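Side-chain contacts in Baccell_00875 (Bacteroides cellulosilyticus DSM 14838, PDB 5NO8), which probably acts as a polysaccharide lyase that removes L-rhamnose capping glucuronic acid on complex arabinogalactan proteins: residues Tyr127-Glu132 against Tyr140-Tyr145; Asp360-Ala365 against Ser438-Lys443; Ser480-Phe485 against Asn517-Thr522; Asp566-Gln571 against Tyr623-Cys628; Cys647-Phe650 against Lys654-Cys657. All coordinates share one frame; numbering follows the deposited sequence.

Contact 1 of 5, residues Tyr127-Glu132 against Tyr140-Tyr145; sequences YSFTNE and YDVAVY
Across this contact the CA atoms of Tyr127 and Val144 lie 9.4 Å apart and those of Phe129 and Val142 10.1 Å, too far for backbone pairing, so that only side chains bridge the gap. Tyr127 reaches in from one strand and Val144 from the other, the two approaching head-on. Val144 sets CG1 anti to its backbone N (chi1 176°), which brings this methyl to 3.9 Å from both Tyr127 CE2 and Tyr127 OH, while Val144 CG2 sits over one face of the phenol ring. The segments belong to different sheets, strand 122-131 to an antiparallel one and strand 137-145 to a mixed one, and the contact is part of the apolar layer between them, as in a beta sandwich. Two residues on from Tyr127 and two back from Val144, the Phe129 ring meets Val142 more loosely and obliquely, CE2 to CG1 at 4.3 Å. No hydrogen bond crosses here; Tyr127 OH is hydrogen-bonded to Glu125 OE1 of its own strand. The Tyr127 ring also meets Trp237 edge-to-face, and Ile112 beside Phe129 and Phe77 beside Val142 extend the apolar layer.

Contact 2 of 5, residues Asp360-Ala365 against Ser438-Lys443; sequences DLRDGA and SSVDQK
Val440 holds CG1 beside its backbone N and anti to the carbonyl carbon (chi1 -59°), a rotation that spreads its two methyls over different parts of the turn formed by Leu361 and Arg362. CG1 comes to 3.8 Å from the carbonyl oxygen Leu361 O and to 4.0 Å from Arg362 CG, meeting the arginine chain at about a right angle. CG2 takes the other branch, 4.1 Å from both CB and CD1 of Leu361. No hydrogen bond spans the two segments; a single valine is fitted against a loop braced by its own hydrogen bonds. That loop runs through a type I turn from Asp360 to Asp363 and a type II turn from Arg362 to Ala365, with an Asx turn at its start: Asp360 OD1 accepts the backbone N of Arg362 through its anti lone pair. The same oxygen uses its syn lone pair for Arg362 NE at 2.9 Å, in a nearly straight bond of 177° lying in the guanidinium plane. Asp360 OD2 takes Arg362 NH1, completing a side-on, two-nitrogen salt bridge with the arginine chain bent back at chi3 (-71°). Arg362 NH2 is hydrogen-bonded to Leu378 O. On the opposing loop, Asp441 OD2 closes a second Asx turn with Lys443 N, and Asp441 OD1 accepts Ser439 OG at 2.7 Å. Phe424 and Lys428 of helix 412-429 also touch Val440.

Contact 3 of 5, residues Ser480-Phe485 against Asn517-Thr522; sequences SMFQQF and NDFIKT
Two helices of the alpha-helical domain, 469-485 and 509-529, pack here through one large side chain, in a region whose succession of helices is consistent with the alpha/alpha toroids of several polysaccharide lyases. Their local axes come no closer than 11.9 Å and run in roughly the same sense, 39° apart, and Phe482 fills the distance. Holding CG anti to the carbonyl carbon (chi1 -64°), it carries its ring across to helix 509-529, where three residues touch it. Asp518 crosses Phe482 obliquely, touching CD2 and CE2, with OD2 at 3.5 Å from Phe482 CD2 and CB at 3.6 Å from Phe482 CE2; the ring and carboxylate planes are inclined by 64°. At the far end of the ring, Phe519 CE1 approaches Phe482 CZ at the edge, near the ring plane, at 3.9 Å. Thr522 OG1, one helical turn on from Asp518, reaches Phe482 CE1 at 3.9 Å. The polar groups that touch the ring are held by others: Asp518 OD2 forms a salt bridge with Lys479 and OD1 is hydrogen-bonded to Tyr487 OH, while Thr522 OG1 is hydrogen-bonded to Tyr487 O. Asp518 is buried, and the nearby lysine charge would probably help to keep it ionised. The Tyr487 ring also meets that of Phe482, their planes not far from parallel. Beyond the pair, Phe519 packs on helices 496-505 and 542-559, whereas Met481 turns to helix 448-465.

Contact 4 of 5, residues Asp566-Gln571 against Tyr623-Cys628; sequences DEVKRQ and YYYALC
Tyr625 extends its ring toward helix 562-576 with CG anti to the backbone N (chi1 -180°), and presents the CD1-CE1 edge rather than a face. Val568 meets that edge near the ring plane: its CG1, likewise anti to the backbone N (chi1 167°), lies 3.8 Å from Tyr625 CD1. The Lys569 side chain runs at about a right angle to that of Tyr625 and touches the same edge, near the ring plane, with CG, 4.1 Å from Tyr625 CE1; the rest of the lysine runs on extended. Thus a valine methyl and the aliphatic root of a lysine share one tyrosine edge between helices 562-576 and 615-629 of the helical domain; within 566-571 and 623-628 the nearest CA atoms, of Val568 and Tyr625, are 8.1 Å apart. Around the valine, Leu552 of helix 542-559 adds to the packing, and Tyr634 of helix 632-644 meets the Tyr625 ring edge-to-face. Away from the interface, Glu567 knits its own helix. Its OE1 is gripped side-on by Arg570, through NE at 3.1 Å and NH2 at 2.8 Å, both from the same face of the carboxylate. Glu567 OE2 accepts Gln571 NE2 through its anti lone pair at 2.8 Å, in an almost straight bond of 175°.

Contact 5 of 5, residues Cys647-Phe650 against Lys654-Cys657; sequences CLFF and KASC
Leu648 O accepts a hydrogen bond from Ser656 N at 2.9 Å, in the carbonyl plane, and is also approached by Ala655 CA at 3.2 Å in a weaker, bent CA-H...O contact. A second backbone bond runs from Phe650 N to Lys654 O, also 2.9 Å, and is straighter, with 170° at the hydrogen. Between these two bonds Phe649 and Ala655 form a single antiparallel bridge as a non-hydrogen-bonded pair, their CA atoms 4.4 Å apart, where the chain doubles back on itself between helix 632-644 and strand 659-660. Phe649 CD1 rests against Ala655 CB at 3.7 Å, and beyond it the ring packs on helices 338-352 and 682-692. Phe650 folds its ring along the opposing backbone, its CG beside its own N (chi1 -49°). CZ thereby touches Ser656 CB at 3.8 Å, CE2 comes close to the Ala655 carbonyl carbon, which approaches the ring obliquely, and Lys654 CB comes to the ring edge in plane, 4.0 Å from Phe650 CD2. Leu648 O sits over one face of this ring, toward its rim, and Tyr673 meets the ring edge-to-face. Since the pairing rests on main-chain bonds and does not depend on polar side chains, those of 654-657 can serve elsewhere: Lys654 NZ forms a salt bridge with Asp374, and Ser656 OG is hydrogen-bonded to Asp674 O, which ties the bridge to other parts of the chain.

Contact 1 alone belongs to the beta-rich part of the chain, where it joins two sheets through buried apolar groups; its centre lies about 54 Å from that of contact 2 and about 57 Å from that of contact 3, on the opposite side of the chain's centre. Contacts 3 and 4 both join helices, and helix 542-559 touches each of them; contact 3 is buried and contact 4 only partly so. Contact 2, at the surface, sets two loops together through one valine, with hydrogen bonds inside each segment and none between them. Contact 5, buried and with its centre nearest that of the chain, is the only one in which backbone hydrogen bonds cross between the segments.

Contact 1 of 5, residues Tyr127-Glu132 against Tyr140-Tyr145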
# COMPACT_ATOMS: atom_id res chain seq x y z
N TYR A 127 -2.91 -10.41 27.86
CA TYR A 127 -4.12 -9.63 28.15
C TYR A 127 -5.23 -10.64 28.45
O TYR A 127 -5.44 -11.58 27.68
CB TYR A 127 -4.55 -8.78 26.94
CG TYR A 127 -3.56 -7.75 26.52
CD1 TYR A 127 -2.42 -8.10 25.82
CD2 TYR A 127 -3.76 -6.40 26.79
CE1 TYR A 127 -1.49 -7.16 25.42
CE2 TYR A 127 -2.84 -5.45 26.40
CZ TYR A 127 -1.69 -5.84 25.73
OH TYR A 127 -0.76 -4.89 25.34
N SER A 128 -5.90 -10.49 29.59
CA SER A 128 -7.05 -11.32 29.84
C SER A 128 -8.24 -10.42 30.08
O SER A 128 -8.12 -9.43 30.81
CB SER A 128 -6.81 -12.26 31.01
OG SER A 128 -6.55 -11.50 32.14
N PHE A 129 -9.36 -10.78 29.47
CA PHE A 129 -10.61 -10.04 29.58
C PHE A 129 -11.58 -10.97 30.27
O PHE A 129 -11.89 -12.04 29.75
CB PHE A 129 -11.13 -9.68 28.19
CG PHE A 129 -10.19 -8.82 27.41
CD1 PHE A 129 -9.11 -9.38 26.75
CD2 PHE A 129 -10.35 -7.45 27.37
CE1 PHE A 129 -8.24 -8.60 26.04
CE2 PHE A 129 -9.46 -6.65 26.67
CZ PHE A 129 -8.40 -7.23 26.01
N THR A 130 -12.05 -10.58 31.46
CA THR A 130 -12.92 -11.44 32.26
C THR A 130 -14.25 -10.76 32.54
O THR A 130 -14.27 -9.61 32.94
CB THR A 130 -12.25 -11.83 33.59
OG1 THR A 130 -10.95 -12.39 33.30
CG2 THR A 130 -13.09 -12.85 34.34
N ASN A 131 -15.34 -11.49 32.36
CA ASN A 131 -16.65 -11.03 32.78
C ASN A 131 -16.82 -11.32 34.26
O ASN A 131 -17.06 -12.46 34.66
CB ASN A 131 -17.75 -11.69 31.97
CG ASN A 131 -19.14 -11.21 32.36
OD1 ASN A 131 -19.29 -10.24 33.13
ND2 ASN A 131 -20.15 -11.87 31.85
N GLU A 132 -16.70 -10.27 35.07
CA GLU A 132 -16.91 -10.36 36.53
C GLU A 132 -18.34 -10.05 36.97
O GLU A 132 -18.64 -9.98 38.17
CB GLU A 132 -15.93 -9.40 37.23
CG GLU A 132 -14.47 -9.76 37.06
CD GLU A 132 -14.07 -11.04 37.77
OE1 GLU A 132 -14.77 -11.49 38.70
OE2 GLU A 132 -13.01 -11.60 37.42
N TYR A 140 -18.15 -6.15 21.51
CA TYR A 140 -17.94 -5.88 20.12
C TYR A 140 -16.87 -4.80 19.97
O TYR A 140 -16.70 -3.95 20.86
CB TYR A 140 -19.23 -5.39 19.50
CG TYR A 140 -20.35 -6.37 19.47
CD1 TYR A 140 -20.48 -7.26 18.39
CD2 TYR A 140 -21.29 -6.46 20.48
CE1 TYR A 140 -21.53 -8.14 18.33
CE2 TYR A 140 -22.34 -7.36 20.43
CZ TYR A 140 -22.43 -8.21 19.34
OH TYR A 140 -23.48 -9.08 19.25
N ASP A 141 -16.17 -4.80 18.84
CA ASP A 141 -15.14 -3.79 18.56
C ASP A 141 -14.18 -3.65 19.75
O ASP A 141 -13.97 -2.58 20.32
CB ASP A 141 -15.79 -2.46 18.18
CG ASP A 141 -16.17 -2.42 16.70
OD1 ASP A 141 -16.43 -3.52 16.14
OD2 ASP A 141 -16.15 -1.31 16.09
N VAL A 142 -13.61 -4.79 20.08
CA VAL A 142 -12.63 -4.92 21.16
C VAL A 142 -11.26 -4.71 20.50
O VAL A 142 -10.94 -5.38 19.53
CB VAL A 142 -12.65 -6.33 21.78
CG1 VAL A 142 -11.66 -6.41 22.95
CG2 VAL A 142 -14.07 -6.70 22.20
N ALA A 143 -10.47 -3.77 21.02
CA ALA A 143 -9.17 -3.47 20.41
C ALA A 143 -8.15 -2.99 21.42
O ALA A 143 -8.51 -2.43 22.44
CB ALA A 143 -9.32 -2.46 19.27
N VAL A 144 -6.88 -3.27 21.13
CA VAL A 144 -5.77 -2.79 21.94
C VAL A 144 -4.99 -1.81 21.06
O VAL A 144 -4.63 -2.13 19.91
CB VAL A 144 -4.87 -3.94 22.40
CG1 VAL A 144 -3.64 -3.43 23.17
CG2 VAL A 144 -5.64 -4.93 23.24
N TYR A 145 -4.70 -0.62 21.59
CA TYR A 145 -3.84 0.31 20.87
C TYR A 145 -2.40 -0.21 20.80
O TYR A 145 -1.84 -0.65 21.80
CB TYR A 145 -3.83 1.68 21.55
CG TYR A 145 -5.14 2.38 21.52
CD1 TYR A 145 -5.72 2.75 20.31
CD2 TYR A 145 -5.79 2.70 22.69
CE1 TYR A 145 -6.94 3.42 20.28
CE2 TYR A 145 -6.99 3.37 22.67
CZ TYR A 145 -7.56 3.76 21.48
OH TYR A 145 -8.76 4.44 21.49

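Contact 2 of 5, residues Asp360-Ala365 against Ser438-Lys443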
# COMPACT_ATOMS: atom_id res chain seq x y z
N ASP A 360 -18.22 21.45 -25.03
CA ASP A 360 -17.56 21.42 -23.72
C ASP A 360 -16.10 21.57 -24.11
O ASP A 360 -15.64 20.91 -25.03
CB ASP A 360 -17.80 20.08 -23.00
CG ASP A 360 -17.38 20.11 -21.54
OD1 ASP A 360 -16.17 20.29 -21.26
OD2 ASP A 360 -18.24 19.92 -20.66
N LEU A 361 -15.37 22.46 -23.44
CA LEU A 361 -13.93 22.61 -23.70
C LEU A 361 -13.10 21.37 -23.36
O LEU A 361 -11.97 21.24 -23.80
CB LEU A 361 -13.37 23.78 -22.90
CG LEU A 361 -13.82 25.20 -23.26
CD1 LEU A 361 -13.37 26.15 -22.15
CD2 LEU A 361 -13.23 25.62 -24.60
N ARG A 362 -13.63 20.47 -22.54
CA ARG A 362 -12.93 19.22 -22.21
C ARG A 362 -13.23 18.10 -23.22
O ARG A 362 -12.87 16.95 -22.99
CB ARG A 362 -13.32 18.75 -20.80
CG ARG A 362 -12.98 19.72 -19.69
CD ARG A 362 -13.74 19.42 -18.43
NE ARG A 362 -15.17 19.72 -18.55
CZ ARG A 362 -16.03 19.79 -17.53
NH1 ARG A 362 -17.30 20.09 -17.77
NH2 ARG A 362 -15.64 19.57 -16.28
N ASP A 363 -13.90 18.42 -24.34
CA ASP A 363 -14.13 17.44 -25.42
C ASP A 363 -12.86 16.64 -25.74
O ASP A 363 -11.81 17.22 -26.02
CB ASP A 363 -14.63 18.14 -26.69
CG ASP A 363 -15.15 17.16 -27.74
OD1 ASP A 363 -15.81 16.16 -27.37
OD2 ASP A 363 -14.90 17.40 -28.95
N GLY A 364 -12.96 15.31 -25.66
CA GLY A 364 -11.83 14.43 -25.87
C GLY A 364 -11.13 13.94 -24.61
O GLY A 364 -10.35 12.99 -24.70
N ALA A 365 -11.38 14.59 -23.46
CA ALA A 365 -10.67 14.27 -22.23
C ALA A 365 -11.17 12.95 -21.66
O ALA A 365 -12.35 12.69 -21.68
CB ALA A 365 -10.88 15.37 -21.18
N SER A 438 -3.28 21.12 -15.77
CA SER A 438 -4.16 19.97 -15.58
C SER A 438 -5.64 20.29 -15.84
O SER A 438 -6.46 19.38 -15.81
CB SER A 438 -3.94 19.40 -14.16
OG SER A 438 -4.47 20.27 -13.16
N SER A 439 -6.00 21.56 -16.08
CA SER A 439 -7.36 21.93 -16.42
C SER A 439 -7.40 23.01 -17.53
O SER A 439 -6.39 23.70 -17.77
CB SER A 439 -8.15 22.37 -15.18
OG SER A 439 -7.56 23.53 -14.58
N VAL A 440 -8.54 23.09 -18.22
CA VAL A 440 -8.69 23.94 -19.42
C VAL A 440 -8.60 25.44 -19.11
O VAL A 440 -8.13 26.20 -19.95
CB VAL A 440 -9.98 23.65 -20.22
CG1 VAL A 440 -10.00 22.18 -20.68
CG2 VAL A 440 -11.24 23.97 -19.42
N ASP A 441 -9.03 25.86 -17.93
CA ASP A 441 -8.80 27.24 -17.44
C ASP A 441 -7.31 27.66 -17.41
O ASP A 441 -6.99 28.84 -17.59
CB ASP A 441 -9.42 27.45 -16.05
CG ASP A 441 -8.94 26.42 -15.02
OD1 ASP A 441 -9.52 25.31 -15.00
OD2 ASP A 441 -8.00 26.71 -14.25
N GLN A 442 -6.41 26.71 -17.16
CA GLN A 442 -4.97 26.95 -17.00
C GLN A 442 -4.65 27.99 -15.89
O GLN A 442 -3.59 28.62 -15.92
CB GLN A 442 -4.31 27.34 -18.34
CG GLN A 442 -4.52 26.33 -19.47
CD GLN A 442 -3.69 26.63 -20.72
OE1 GLN A 442 -3.02 27.66 -20.81
NE2 GLN A 442 -3.75 25.73 -21.69
N LYS A 443 -5.58 28.16 -14.93
CA LYS A 443 -5.43 29.07 -13.79
C LYS A 443 -4.94 28.31 -12.57
O LYS A 443 -4.58 28.92 -11.56
CB LYS A 443 -6.75 29.79 -13.48

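Contact 3 of 5, residues Ser480-Phe485 against Asn517-Thr522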
# COMPACT_ATOMS: atom_id res chain seq x y z
N SER A 480 10.68 21.81 -21.35
CA SER A 480 9.91 22.78 -20.60
C SER A 480 9.91 22.42 -19.12
O SER A 480 10.01 23.30 -18.26
CB SER A 480 8.48 22.85 -21.12
OG SER A 480 7.68 23.78 -20.41
N MET A 481 9.80 21.12 -18.83
CA MET A 481 9.86 20.66 -17.46
C MET A 481 11.24 20.92 -16.83
O MET A 481 11.31 21.54 -15.78
CB MET A 481 9.47 19.18 -17.34
CG MET A 481 9.19 18.77 -15.90
SD MET A 481 10.71 18.38 -15.03
CE MET A 481 10.08 17.73 -13.48
N PHE A 482 12.32 20.49 -17.47
CA PHE A 482 13.68 20.73 -16.95
C PHE A 482 14.02 22.24 -16.82
O PHE A 482 14.67 22.64 -15.86
CB PHE A 482 14.75 20.06 -17.81
CG PHE A 482 14.66 18.56 -17.85
CD1 PHE A 482 14.57 17.82 -16.67
CD2 PHE A 482 14.71 17.88 -19.06
CE1 PHE A 482 14.50 16.43 -16.70
CE2 PHE A 482 14.64 16.49 -19.09
CZ PHE A 482 14.53 15.77 -17.91
N GLN A 483 13.57 23.05 -17.77
CA GLN A 483 13.73 24.52 -17.70
C GLN A 483 13.15 25.10 -16.41
O GLN A 483 13.80 25.92 -15.74
CB GLN A 483 13.08 25.21 -18.92
CG GLN A 483 13.30 26.72 -19.03
CD GLN A 483 12.16 27.58 -18.47
OE1 GLN A 483 11.02 27.51 -18.96
NE2 GLN A 483 12.46 28.41 -17.47
N GLN A 484 11.94 24.66 -16.06
CA GLN A 484 11.18 25.26 -14.97
C GLN A 484 11.47 24.66 -13.61
O GLN A 484 11.46 25.38 -12.61
CB GLN A 484 9.68 25.14 -15.23
CG GLN A 484 9.19 25.88 -16.45
CD GLN A 484 7.74 25.57 -16.74
OE1 GLN A 484 7.43 24.67 -17.52
NE2 GLN A 484 6.85 26.31 -16.11
N PHE A 485 11.67 23.35 -13.56
CA PHE A 485 11.77 22.62 -12.29
C PHE A 485 13.17 22.15 -11.97
O PHE A 485 13.39 21.66 -10.89
CB PHE A 485 10.80 21.41 -12.29
CG PHE A 485 9.36 21.81 -12.38
CD1 PHE A 485 8.75 22.01 -13.61
CD2 PHE A 485 8.59 21.96 -11.23
CE1 PHE A 485 7.43 22.39 -13.70
CE2 PHE A 485 7.27 22.34 -11.31
CZ PHE A 485 6.67 22.55 -12.55
N ASN A 517 21.73 13.87 -22.22
CA ASN A 517 22.52 14.70 -21.31
C ASN A 517 21.68 15.25 -20.16
O ASN A 517 22.16 15.32 -19.03
CB ASN A 517 23.19 15.88 -22.06
CG ASN A 517 24.30 15.45 -23.01
OD1 ASN A 517 24.65 16.21 -23.92
ND2 ASN A 517 24.86 14.25 -22.83
N ASP A 518 20.44 15.64 -20.44
CA ASP A 518 19.50 16.07 -19.38
C ASP A 518 19.23 14.94 -18.37
O ASP A 518 19.26 15.17 -17.16
CB ASP A 518 18.17 16.56 -19.96
CG ASP A 518 18.27 17.95 -20.60
OD1 ASP A 518 19.25 18.68 -20.37
OD2 ASP A 518 17.32 18.31 -21.33
N PHE A 519 18.99 13.74 -18.88
CA PHE A 519 18.79 12.59 -17.99
C PHE A 519 20.05 12.28 -17.17
O PHE A 519 19.95 11.96 -15.99
CB PHE A 519 18.35 11.33 -18.75
CG PHE A 519 16.97 11.42 -19.35
CD1 PHE A 519 15.94 12.13 -18.75
CD2 PHE A 519 16.69 10.73 -20.53
CE1 PHE A 519 14.67 12.18 -19.32
CE2 PHE A 519 15.43 10.76 -21.09
CZ PHE A 519 14.42 11.49 -20.49
N ILE A 520 21.23 12.37 -17.79
CA ILE A 520 22.49 12.18 -17.04
C ILE A 520 22.62 13.17 -15.86
O ILE A 520 23.02 12.79 -14.76
CB ILE A 520 23.72 12.22 -18.00
CG1 ILE A 520 23.76 10.93 -18.83
CG2 ILE A 520 25.04 12.38 -17.24
CD1 ILE A 520 24.64 11.00 -20.07
N LYS A 521 22.25 14.43 -16.08
CA LYS A 521 22.24 15.45 -15.02
C LYS A 521 21.33 15.04 -13.87
O LYS A 521 21.73 15.10 -12.71
CB LYS A 521 21.76 16.80 -15.57
N THR A 522 20.12 14.61 -14.21
CA THR A 522 19.17 14.14 -13.20
C THR A 522 19.73 12.93 -12.45
O THR A 522 19.65 12.87 -11.22
CB THR A 522 17.78 13.83 -13.81
OG1 THR A 522 17.15 15.04 -14.22
CG2 THR A 522 16.88 13.12 -12.79

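Contact 4 of 5, residues Asp566-Gln571 against Tyr623-Cys628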
# COMPACT_ATOMS: atom_id res chain seq x y z
N ASP A 566 24.81 0.97 -9.29
CA ASP A 566 25.25 0.88 -7.89
C ASP A 566 24.29 1.66 -6.96
O ASP A 566 23.97 1.20 -5.87
CB ASP A 566 26.72 1.32 -7.71
CG ASP A 566 27.73 0.30 -8.30
OD1 ASP A 566 27.38 -0.87 -8.63
OD2 ASP A 566 28.92 0.66 -8.39
N GLU A 567 23.80 2.80 -7.42
CA GLU A 567 22.80 3.56 -6.65
C GLU A 567 21.45 2.82 -6.55
O GLU A 567 20.85 2.77 -5.47
CB GLU A 567 22.60 4.95 -7.23
CG GLU A 567 21.75 5.87 -6.36
CD GLU A 567 22.31 6.09 -4.96
OE1 GLU A 567 23.54 6.10 -4.82
OE2 GLU A 567 21.51 6.29 -4.01
N VAL A 568 21.01 2.22 -7.65
CA VAL A 568 19.83 1.33 -7.65
C VAL A 568 19.97 0.28 -6.56
O VAL A 568 19.07 0.13 -5.74
CB VAL A 568 19.61 0.65 -9.03
CG1 VAL A 568 18.59 -0.50 -8.95
CG2 VAL A 568 19.19 1.66 -10.08
N LYS A 569 21.10 -0.43 -6.56
CA LYS A 569 21.35 -1.50 -5.60
C LYS A 569 21.40 -1.00 -4.16
O LYS A 569 20.92 -1.68 -3.27
CB LYS A 569 22.63 -2.27 -5.93
CG LYS A 569 22.45 -3.21 -7.09
CD LYS A 569 23.74 -3.92 -7.42
CE LYS A 569 23.56 -4.84 -8.61
NZ LYS A 569 24.86 -5.08 -9.28
N ARG A 570 21.95 0.20 -3.95
CA ARG A 570 21.93 0.83 -2.62
C ARG A 570 20.50 1.14 -2.15
O ARG A 570 20.20 0.99 -0.97
CB ARG A 570 22.79 2.12 -2.57
CG ARG A 570 24.28 1.86 -2.35
CD ARG A 570 25.05 3.15 -2.03
NE ARG A 570 25.12 4.04 -3.19
CZ ARG A 570 26.00 3.93 -4.20
NH1 ARG A 570 26.93 2.98 -4.20
NH2 ARG A 570 25.94 4.80 -5.21
N GLN A 571 19.65 1.59 -3.07
CA GLN A 571 18.30 2.03 -2.71
C GLN A 571 17.26 0.91 -2.67
O GLN A 571 16.22 1.09 -2.04
CB GLN A 571 17.84 3.15 -3.63
CG GLN A 571 18.64 4.44 -3.45
CD GLN A 571 17.99 5.66 -4.07
OE1 GLN A 571 16.76 5.73 -4.19
NE2 GLN A 571 18.80 6.66 -4.45
N TYR A 623 10.90 -5.04 -12.41
CA TYR A 623 11.04 -5.38 -13.84
C TYR A 623 12.35 -4.83 -14.43
O TYR A 623 13.14 -5.58 -15.04
CB TYR A 623 9.81 -4.86 -14.60
CG TYR A 623 9.97 -4.69 -16.09
CD1 TYR A 623 9.83 -5.77 -16.96
CD2 TYR A 623 10.20 -3.43 -16.62
CE1 TYR A 623 9.97 -5.59 -18.34
CE2 TYR A 623 10.34 -3.24 -17.98
CZ TYR A 623 10.24 -4.32 -18.82
OH TYR A 623 10.38 -4.09 -20.17
N TYR A 624 12.62 -3.55 -14.19
CA TYR A 624 13.87 -2.96 -14.69
C TYR A 624 15.09 -3.56 -14.00
O TYR A 624 16.12 -3.77 -14.64
CB TYR A 624 13.89 -1.44 -14.52
CG TYR A 624 12.93 -0.67 -15.40
CD1 TYR A 624 12.99 -0.77 -16.78
CD2 TYR A 624 12.00 0.19 -14.85
CE1 TYR A 624 12.13 -0.06 -17.59
CE2 TYR A 624 11.14 0.91 -15.64
CZ TYR A 624 11.21 0.77 -17.02
OH TYR A 624 10.37 1.48 -17.81
N TYR A 625 14.99 -3.82 -12.69
CA TYR A 625 16.10 -4.39 -11.95
C TYR A 625 16.47 -5.78 -12.51
O TYR A 625 17.65 -6.12 -12.60
CB TYR A 625 15.77 -4.45 -10.46
CG TYR A 625 16.87 -5.02 -9.63
CD1 TYR A 625 17.93 -4.22 -9.20
CD2 TYR A 625 16.88 -6.35 -9.29
CE1 TYR A 625 18.95 -4.75 -8.44
CE2 TYR A 625 17.91 -6.90 -8.53
CZ TYR A 625 18.94 -6.09 -8.10
OH TYR A 625 19.96 -6.63 -7.34
N ALA A 626 15.46 -6.59 -12.87
CA ALA A 626 15.70 -7.89 -13.50
C ALA A 626 16.40 -7.75 -14.87
O ALA A 626 17.26 -8.57 -15.19
CB ALA A 626 14.42 -8.69 -13.64
N LEU A 627 16.03 -6.73 -15.64
CA LEU A 627 16.73 -6.43 -16.90
C LEU A 627 18.19 -6.01 -16.68
O LEU A 627 19.06 -6.36 -17.47
CB LEU A 627 15.99 -5.33 -17.67
CG LEU A 627 14.61 -5.68 -18.24
CD1 LEU A 627 13.99 -4.48 -18.91
CD2 LEU A 627 14.72 -6.84 -19.21
N CYS A 628 18.42 -5.26 -15.61
CA CYS A 628 19.75 -4.75 -15.26
C CYS A 628 20.72 -5.83 -14.78
O CYS A 628 21.90 -5.82 -15.14
CB CYS A 628 19.63 -3.64 -14.18
SG CYS A 628 18.92 -2.06 -14.69

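Contact 5 of 5, residues Cys647-Phe650 against Lys654-Cys657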
# COMPACT_ATOMS: atom_id res chain seq x y z
N CYS A 647 -7.23 -6.18 -8.64
CA CYS A 647 -8.46 -6.09 -7.88
C CYS A 647 -9.16 -4.73 -7.99
O CYS A 647 -10.33 -4.63 -7.68
CB CYS A 647 -8.24 -6.45 -6.43
SG CYS A 647 -7.23 -5.24 -5.54
N LEU A 648 -8.47 -3.71 -8.51
CA LEU A 648 -9.06 -2.38 -8.69
C LEU A 648 -9.97 -2.28 -9.92
O LEU A 648 -10.56 -1.24 -10.15
CB LEU A 648 -7.95 -1.35 -8.79
CG LEU A 648 -7.04 -1.20 -7.57
CD1 LEU A 648 -5.79 -0.43 -7.98
CD2 LEU A 648 -7.76 -0.54 -6.41
N PHE A 649 -10.04 -3.35 -10.71
CA PHE A 649 -10.76 -3.38 -11.99
C PHE A 649 -11.79 -4.49 -11.92
O PHE A 649 -11.48 -5.62 -11.50
CB PHE A 649 -9.74 -3.64 -13.12
CG PHE A 649 -8.65 -2.62 -13.11
CD1 PHE A 649 -8.85 -1.38 -13.72
CD2 PHE A 649 -7.47 -2.85 -12.43
CE1 PHE A 649 -7.88 -0.39 -13.63
CE2 PHE A 649 -6.49 -1.86 -12.36
CZ PHE A 649 -6.71 -0.63 -12.96
N PHE A 650 -13.02 -4.13 -12.28
CA PHE A 650 -14.16 -5.01 -12.13
C PHE A 650 -14.63 -5.59 -13.47
O PHE A 650 -14.29 -5.07 -14.55
CB PHE A 650 -15.28 -4.23 -11.41
CG PHE A 650 -14.79 -3.52 -10.16
CD1 PHE A 650 -14.10 -4.24 -9.18
CD2 PHE A 650 -14.92 -2.16 -10.03
CE1 PHE A 650 -13.61 -3.60 -8.05
CE2 PHE A 650 -14.44 -1.51 -8.91
CZ PHE A 650 -13.77 -2.23 -7.92
N LYS A 654 -15.74 -1.28 -14.88
CA LYS A 654 -15.59 -0.19 -13.91
C LYS A 654 -14.26 -0.39 -13.16
O LYS A 654 -13.66 -1.47 -13.18
CB LYS A 654 -16.76 -0.14 -12.94
CG LYS A 654 -18.03 0.39 -13.58
CD LYS A 654 -19.23 0.31 -12.63
CE LYS A 654 -20.44 1.06 -13.17
NZ LYS A 654 -21.56 1.07 -12.20
N ALA A 655 -13.80 0.67 -12.50
CA ALA A 655 -12.58 0.60 -11.74
C ALA A 655 -12.70 1.49 -10.50
O ALA A 655 -13.58 2.35 -10.43
CB ALA A 655 -11.41 1.04 -12.58
N SER A 656 -11.80 1.27 -9.56
CA SER A 656 -11.77 2.06 -8.32
C SER A 656 -10.41 2.69 -8.08
O SER A 656 -9.38 2.05 -8.25
CB SER A 656 -12.15 1.17 -7.14
OG SER A 656 -11.96 1.87 -5.92
N CYS A 657 -10.42 3.93 -7.58
CA CYS A 657 -9.19 4.66 -7.29
C CYS A 657 -8.45 4.21 -6.03
O CYS A 657 -7.29 4.57 -5.88
CB CYS A 657 -9.44 6.17 -7.24
SG CYS A 657 -10.42 6.72 -5.86